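Peptidase M16 domain protein (Alicyclobacillus acidocaldarius subsp. acidocaldarius DSM 446, PDB 4XEA) is a putative metallopeptidase of the M16 (insulinase) family, binds metal ions and probably hydrolyses peptide bonds. Local coordinates at residues A[366-369]-A[370-374]; A[196-199]-A[200-204]. One frame throughout, in Å; residues are numbered along the deposited sequence. Where two conformers were deposited one is given.

Interaction 1. Residues A[366-369]-A[370-374]; sequences QNAF and LVRNW
The first turns of helix 367-379 join residues 366-369 to 370-374, and Phe-369 with Asn-373, one turn apart, carries the side-chain contact. Gln-366 holds the N-cap position, and its O accepts from Leu-370 N at 3.0 Å in an almost straight bond. The i to i+4 pattern continues with Val-371 N to Asn-367 O and Arg-372 N to Ala-368 O. Phe-369 O is gripped twice: Asn-373 N donates to it at 2.9 Å, and Asn-373 ND2 adds a bond of 3.1 Å with the acceptor, Phe-369 O, in the plane of the Asn-373 amide; this donor reaches the C=O at a bent angle of 120°, tilted out of the carbonyl plane. This folding back follows from CG of Asn-373 standing beside its backbone N (chi1 -73°). Asn-373 ND2 also lies over one face of the Phe-369 ring, toward its rim and 3.3 Å from Phe-369 CD1, with ring and amide planes inclined by 36°. Arg-372 rests its CB on Ala-368 O. Around the helix, Leu-370 and Phe-369 pack against Phe-387 of helix 387-396, while Gln-366 OE1 bonds Gln-366 NE2 of the second subunit. Here a regular alpha-helical N-terminus carries an asparagine whose amide returns to the carbonyl four residues earlier.

Interaction 2. Residues A[196-199]-A[200-204]; sequences LVIA and GGFDA
Contacts between apolar groups bring residues 196-199 and 200-204 together where strand 194-200 ends, Ile-198 meeting Phe-202 four residues on. The methyl CG2 of Ile-198 sits over one face of the phenylalanine ring in a CH-pi contact, 4.1 Å from the centroid and displaced toward the rim. The ring atom nearest to Ile-198 CG2 is CE1 of Phe-202, at 3.8 Å. With CG lodged between the backbone N and the carbonyl carbon (chi1 65°), the ring of Phe-202 is turned back toward Ile-198, at the end of the strand the chain has just left. Contacts of the ring with the main chain complete the approach: CZ of Phe-202 reaches Ile-198 O at 3.7 Å, and the carbonyl carbon of Ala-199 lies at the ring edge, 3.9 Å from CE1 of Phe-202. Replacing Phe-202 by an alanine would probably leave Ile-198 CG2 without its aromatic partner and open a gap inside the turn.

Backbone geometry makes this return possible. Gly-200 has phi 133° and psi -154°, where a side chain would be jammed against Ala-199 O, so glycine is called for. Gly-201 is the centre of an inverse gamma turn, in which Phe-202 N donates to Gly-200 O at 3.0 Å.

Polar capping follows: Asp-203, the N-cap residue, bonds through OD1 to Glu-206 N and starts helix 204-216. Ile-198 and Phe-202 both touch Leu-22 of strand 19-24 and Thr-31 of strand 31-37, while Val-109 and Ile-105 of helix 105-116 pack on Ile-198 and Phe-202 respectively; Ala-199 instead meets helix 367-379.

How the interactions relate
Interaction 2 comes first along the chain and interaction 1 much later, yet their centres are only 11 Å apart, because helix 367-379 packs against strand 194-200 of the six-stranded mixed sheet. Val-371 bridges the two: its CG2 lies 3.5 Å from Ala-199 N and its CG1 3.6 Å from Val-197 O. Asn-367 OD1 approaches Gly-200 CA at 3.4 Å while bonding Arg-25. The two faces of the strand thus serve different partners, Val-197 and Ala-199 meeting the helix of interaction 1, Ile-198 meeting Phe-202 and helix 105-116. The helix, far along the chain, thereby packs on one face of the sheet while the turn after strand 194-200 lies on the other side with helix 105-116.

Interaction 1. Residues A[366-369]-A[370-374]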
ATOM      1  N   GLN A 366      -4.571 -12.639  -4.341  1.00 51.15           N
ATOM      2  CA  GLN A 366      -4.351 -11.366  -5.054  1.00 50.18           C
ATOM      3  C   GLN A 366      -3.752 -11.601  -6.431  1.00 48.58           C
ATOM      4  O   GLN A 366      -2.678 -12.197  -6.531  1.00 47.37           O
ATOM      5  CB  GLN A 366      -3.358 -10.474  -4.287  1.00 49.82           C
ATOM      6  CG  GLN A 366      -3.815  -9.951  -2.906  1.00 53.35           C
ATOM      7  CD  GLN A 366      -5.019  -9.045  -3.011  1.00 60.59           C
ATOM      8  OE1 GLN A 366      -5.067  -8.169  -3.881  1.00 62.99           O
ATOM      9  NE2 GLN A 366      -6.013  -9.252  -2.137  1.00 63.66           N
ATOM     10  N   ASN A 367      -4.395 -11.097  -7.489  1.00 49.37           N
ATOM     11  CA  ASN A 367      -3.840 -11.239  -8.851  1.00 49.94           C
ATOM     12  C   ASN A 367      -2.396 -10.743  -8.893  1.00 47.76           C
ATOM     13  O   ASN A 367      -1.553 -11.444  -9.428  1.00 46.92           O
ATOM     14  CB  ASN A 367      -4.630 -10.461  -9.889  1.00 51.05           C
ATOM     15  CG  ASN A 367      -5.979 -11.083 -10.191  1.00 52.71           C
ATOM     16  OD1 ASN A 367      -6.148 -12.304 -10.155  1.00 52.30           O
ATOM     17  ND2 ASN A 367      -6.939 -10.240 -10.507  1.00 53.16           N
ATOM     18  N   ALA A 368      -2.138  -9.554  -8.350  1.00 47.48           N
ATOM     19  CA  ALA A 368      -0.790  -8.962  -8.426  1.00 46.65           C
ATOM     20  C   ALA A 368       0.259  -9.859  -7.769  1.00 45.49           C
ATOM     21  O   ALA A 368       1.329 -10.090  -8.335  1.00 45.15           O
ATOM     22  CB  ALA A 368      -0.740  -7.573  -7.816  1.00 47.69           C
ATOM     23  N   PHE A 369      -0.006 -10.348  -6.568  1.00 45.46           N
ATOM     24  CA  PHE A 369       0.937 -11.282  -5.923  1.00 44.68           C
ATOM     25  C   PHE A 369       1.174 -12.572  -6.751  1.00 44.14           C
ATOM     26  O   PHE A 369       2.330 -12.975  -7.044  1.00 43.16           O
ATOM     27  CB  PHE A 369       0.465 -11.607  -4.501  1.00 46.01           C
ATOM     28  CG  PHE A 369       1.346 -12.612  -3.771  1.00 44.88           C
ATOM     29  CD1 PHE A 369       2.321 -12.161  -2.870  1.00 46.49           C
ATOM     30  CD2 PHE A 369       1.159 -13.977  -3.930  1.00 47.34           C
ATOM     31  CE1 PHE A 369       3.130 -13.078  -2.169  1.00 46.25           C
ATOM     32  CE2 PHE A 369       1.991 -14.908  -3.249  1.00 47.94           C
ATOM     33  CZ  PHE A 369       2.963 -14.429  -2.351  1.00 46.79           C
ATOM     34  N   LEU A 370       0.098 -13.235  -7.155  1.00 44.87           N
ATOM     35  CA  LEU A 370       0.226 -14.444  -7.954  1.00 45.14           C
ATOM     36  C   LEU A 370       1.139 -14.229  -9.160  1.00 44.37           C
ATOM     37  O   LEU A 370       2.004 -15.057  -9.480  1.00 43.83           O
ATOM     38  CB  LEU A 370      -1.152 -14.915  -8.443  1.00 46.72           C
ATOM     39  CG  LEU A 370      -2.063 -15.492  -7.389  1.00 47.67           C
ATOM     40  CD1 LEU A 370      -3.526 -15.517  -7.867  1.00 50.70           C
ATOM     41  CD2 LEU A 370      -1.584 -16.854  -6.983  1.00 45.80           C
ATOM     42  N   VAL A 371       0.941 -13.109  -9.836  1.00 45.13           N
ATOM     43  CA  VAL A 371       1.646 -12.848 -11.087  1.00 44.80           C
ATOM     44  C   VAL A 371       3.109 -12.506 -10.812  1.00 43.84           C
ATOM     45  O   VAL A 371       4.003 -13.141 -11.356  1.00 43.97           O
ATOM     46  CB  VAL A 371       0.931 -11.704 -11.894  1.00 45.94           C
ATOM     47  CG1 VAL A 371       1.844 -11.233 -13.007  1.00 44.30           C
ATOM     48  CG2 VAL A 371      -0.437 -12.205 -12.456  1.00 44.61           C
ATOM     49  N   ARG A 372       3.328 -11.500  -9.957  0.50 43.54           N
ATOM     50  CA  ARG A 372       4.663 -11.005  -9.603  0.50 42.91           C
ATOM     51  C   ARG A 372       5.556 -12.142  -9.122  0.50 41.68           C
ATOM     52  O   ARG A 372       6.700 -12.285  -9.549  0.50 40.59           O
ATOM     53  CB  ARG A 372       4.582  -9.943  -8.494  0.50 43.76           C
ATOM     54  CG  ARG A 372       4.998  -8.510  -8.885  0.50 46.63           C
ATOM     55  CD  ARG A 372       4.968  -7.524  -7.696  0.50 49.02           C
ATOM     56  NE  ARG A 372       5.195  -8.173  -6.399  0.50 50.47           N
ATOM     57  CZ  ARG A 372       4.269  -8.284  -5.447  0.50 52.97           C
ATOM     58  NH1 ARG A 372       3.055  -7.776  -5.630  0.50 54.87           N
ATOM     59  NH2 ARG A 372       4.551  -8.898  -4.309  0.50 52.47           N
ATOM     60  N   ASN A 373       5.023 -12.956  -8.225  1.00 42.13           N
ATOM     61  CA  ASN A 373       5.791 -14.089  -7.696  1.00 41.76           C
ATOM     62  C   ASN A 373       6.043 -15.238  -8.663  1.00 41.44           C
ATOM     63  O   ASN A 373       7.152 -15.800  -8.686  1.00 41.28           O
ATOM     64  CB  ASN A 373       5.206 -14.533  -6.389  1.00 42.61           C
ATOM     65  CG  ASN A 373       5.518 -13.533  -5.310  1.00 42.80           C
ATOM     66  OD1 ASN A 373       6.588 -13.563  -4.782  1.00 44.07           O
ATOM     67  ND2 ASN A 373       4.654 -12.563  -5.098  1.00 42.29           N
ATOM     68  N   TRP A 374       5.078 -15.545  -9.514  1.00 41.43           N
ATOM     69  CA  TRP A 374       5.290 -16.567 -10.551  1.00 41.54           C
ATOM     70  C   TRP A 374       6.448 -16.116 -11.433  1.00 40.69           C
ATOM     71  O   TRP A 374       7.425 -16.870 -11.667  1.00 41.21           O
ATOM     72  CB  TRP A 374       4.029 -16.824 -11.414  1.00 43.26           C
ATOM     73  CG  TRP A 374       3.987 -18.227 -11.887  1.00 42.79           C
ATOM     74  CD1 TRP A 374       3.246 -19.218 -11.347  1.00 46.75           C
ATOM     75  CD2 TRP A 374       4.723 -18.813 -12.972  1.00 42.62           C
ATOM     76  NE1 TRP A 374       3.453 -20.383 -12.015  1.00 46.98           N
ATOM     77  CE2 TRP A 374       4.408 -20.179 -12.985  1.00 45.35           C
ATOM     78  CE3 TRP A 374       5.655 -18.328 -13.902  1.00 43.81           C
ATOM     79  CZ2 TRP A 374       4.939 -21.078 -13.939  1.00 46.96           C
ATOM     80  CZ3 TRP A 374       6.218 -19.229 -14.853  1.00 42.86           C
ATOM     81  CH2 TRP A 374       5.887 -20.584 -14.834  1.00 46.14           C
TER

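Interaction 2. Residues A[196-199]-A[200-204]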
ATOM      1  N   LEU A 196       5.683 -14.375 -19.587  1.00 43.73           N
ATOM      2  CA  LEU A 196       4.395 -13.679 -19.598  1.00 44.27           C
ATOM      3  C   LEU A 196       3.445 -14.414 -18.658  1.00 44.83           C
ATOM      4  O   LEU A 196       3.191 -15.616 -18.837  1.00 45.49           O
ATOM      5  CB  LEU A 196       3.797 -13.661 -21.014  1.00 47.45           C
ATOM      6  CG  LEU A 196       2.445 -12.962 -21.209  1.00 48.95           C
ATOM      7  CD1 LEU A 196       2.545 -11.453 -20.824  1.00 46.77           C
ATOM      8  CD2 LEU A 196       1.964 -13.139 -22.649  1.00 50.78           C
ATOM      9  N   VAL A 197       2.918 -13.686 -17.664  1.00 45.09           N
ATOM     10  CA  VAL A 197       2.070 -14.282 -16.615  1.00 45.00           C
ATOM     11  C   VAL A 197       0.845 -13.384 -16.442  1.00 45.84           C
ATOM     12  O   VAL A 197       0.971 -12.170 -16.380  1.00 44.41           O
ATOM     13  CB  VAL A 197       2.831 -14.476 -15.299  1.00 43.22           C
ATOM     14  CG1 VAL A 197       1.986 -15.158 -14.266  1.00 43.09           C
ATOM     15  CG2 VAL A 197       4.136 -15.334 -15.543  1.00 41.70           C
ATOM     16  N   ILE A 198      -0.332 -14.005 -16.421  1.00 47.63           N
ATOM     17  CA  ILE A 198      -1.607 -13.270 -16.387  1.00 48.97           C
ATOM     18  C   ILE A 198      -2.533 -13.959 -15.408  1.00 50.02           C
ATOM     19  O   ILE A 198      -2.698 -15.181 -15.469  1.00 50.91           O
ATOM     20  CB  ILE A 198      -2.279 -13.250 -17.755  1.00 50.71           C
ATOM     21  CG1 ILE A 198      -1.284 -12.855 -18.836  1.00 50.59           C
ATOM     22  CG2 ILE A 198      -3.501 -12.260 -17.783  1.00 52.02           C
ATOM     23  CD1 ILE A 198      -1.889 -12.831 -20.231  1.00 51.14           C
ATOM     24  N   ALA A 199      -3.136 -13.182 -14.510  1.00 50.89           N
ATOM     25  CA  ALA A 199      -4.137 -13.703 -13.576  1.00 51.06           C
ATOM     26  C   ALA A 199      -5.349 -12.779 -13.508  1.00 52.38           C
ATOM     27  O   ALA A 199      -5.235 -11.546 -13.589  1.00 51.10           O
ATOM     28  CB  ALA A 199      -3.561 -13.928 -12.188  1.00 49.79           C
ATOM     29  N   GLY A 200      -6.519 -13.403 -13.399  1.00 53.05           N
ATOM     30  CA  GLY A 200      -7.750 -12.662 -13.159  1.00 54.98           C
ATOM     31  C   GLY A 200      -8.907 -13.050 -14.059  1.00 57.23           C
ATOM     32  O   GLY A 200      -8.975 -14.189 -14.565  1.00 57.43           O
ATOM     33  N   GLY A 201      -9.820 -12.097 -14.252  1.00 58.96           N
ATOM     34  CA  GLY A 201     -11.103 -12.340 -14.954  1.00 61.72           C
ATOM     35  C   GLY A 201     -11.032 -12.303 -16.470  1.00 63.25           C
ATOM     36  O   GLY A 201     -11.564 -11.409 -17.088  1.00 65.64           O
ATOM     37  N   PHE A 202     -10.370 -13.281 -17.072  1.00 63.48           N
ATOM     38  CA  PHE A 202     -10.255 -13.365 -18.543  1.00 65.16           C
ATOM     39  C   PHE A 202     -10.495 -14.792 -19.009  1.00 66.51           C
ATOM     40  O   PHE A 202     -10.386 -15.730 -18.220  1.00 66.61           O
ATOM     41  CB  PHE A 202      -8.866 -12.931 -18.996  1.00 62.94           C
ATOM     42  CG  PHE A 202      -7.748 -13.860 -18.512  1.00 61.01           C
ATOM     43  CD1 PHE A 202      -7.244 -13.768 -17.213  1.00 57.50           C
ATOM     44  CD2 PHE A 202      -7.238 -14.842 -19.351  1.00 59.05           C
ATOM     45  CE1 PHE A 202      -6.256 -14.635 -16.771  1.00 57.67           C
ATOM     46  CE2 PHE A 202      -6.225 -15.708 -18.915  1.00 58.41           C
ATOM     47  CZ  PHE A 202      -5.733 -15.600 -17.622  1.00 57.36           C
ATOM     48  N   ASP A 203     -10.774 -14.955 -20.301  1.00 68.64           N
ATOM     49  CA  ASP A 203     -11.010 -16.285 -20.869  1.00 69.70           C
ATOM     50  C   ASP A 203      -9.686 -16.824 -21.298  1.00 67.40           C
ATOM     51  O   ASP A 203      -9.034 -16.234 -22.146  1.00 66.47           O
ATOM     52  CB  ASP A 203     -11.981 -16.204 -22.057  1.00 72.91           C
ATOM     53  CG  ASP A 203     -12.246 -17.555 -22.678  1.00 74.75           C
ATOM     54  OD1 ASP A 203     -11.311 -18.225 -23.161  1.00 75.56           O
ATOM     55  OD2 ASP A 203     -13.401 -17.956 -22.672  1.00 80.67           O
ATOM     56  N   ALA A 204      -9.275 -17.935 -20.705  1.00 66.47           N
ATOM     57  CA  ALA A 204      -7.935 -18.467 -20.959  1.00 65.61           C
ATOM     58  C   ALA A 204      -7.748 -18.986 -22.399  1.00 67.45           C
ATOM     59  O   ALA A 204      -6.676 -18.840 -22.991  1.00 66.37           O
ATOM     60  CB  ALA A 204      -7.583 -19.558 -19.933  1.00 64.73           C
TER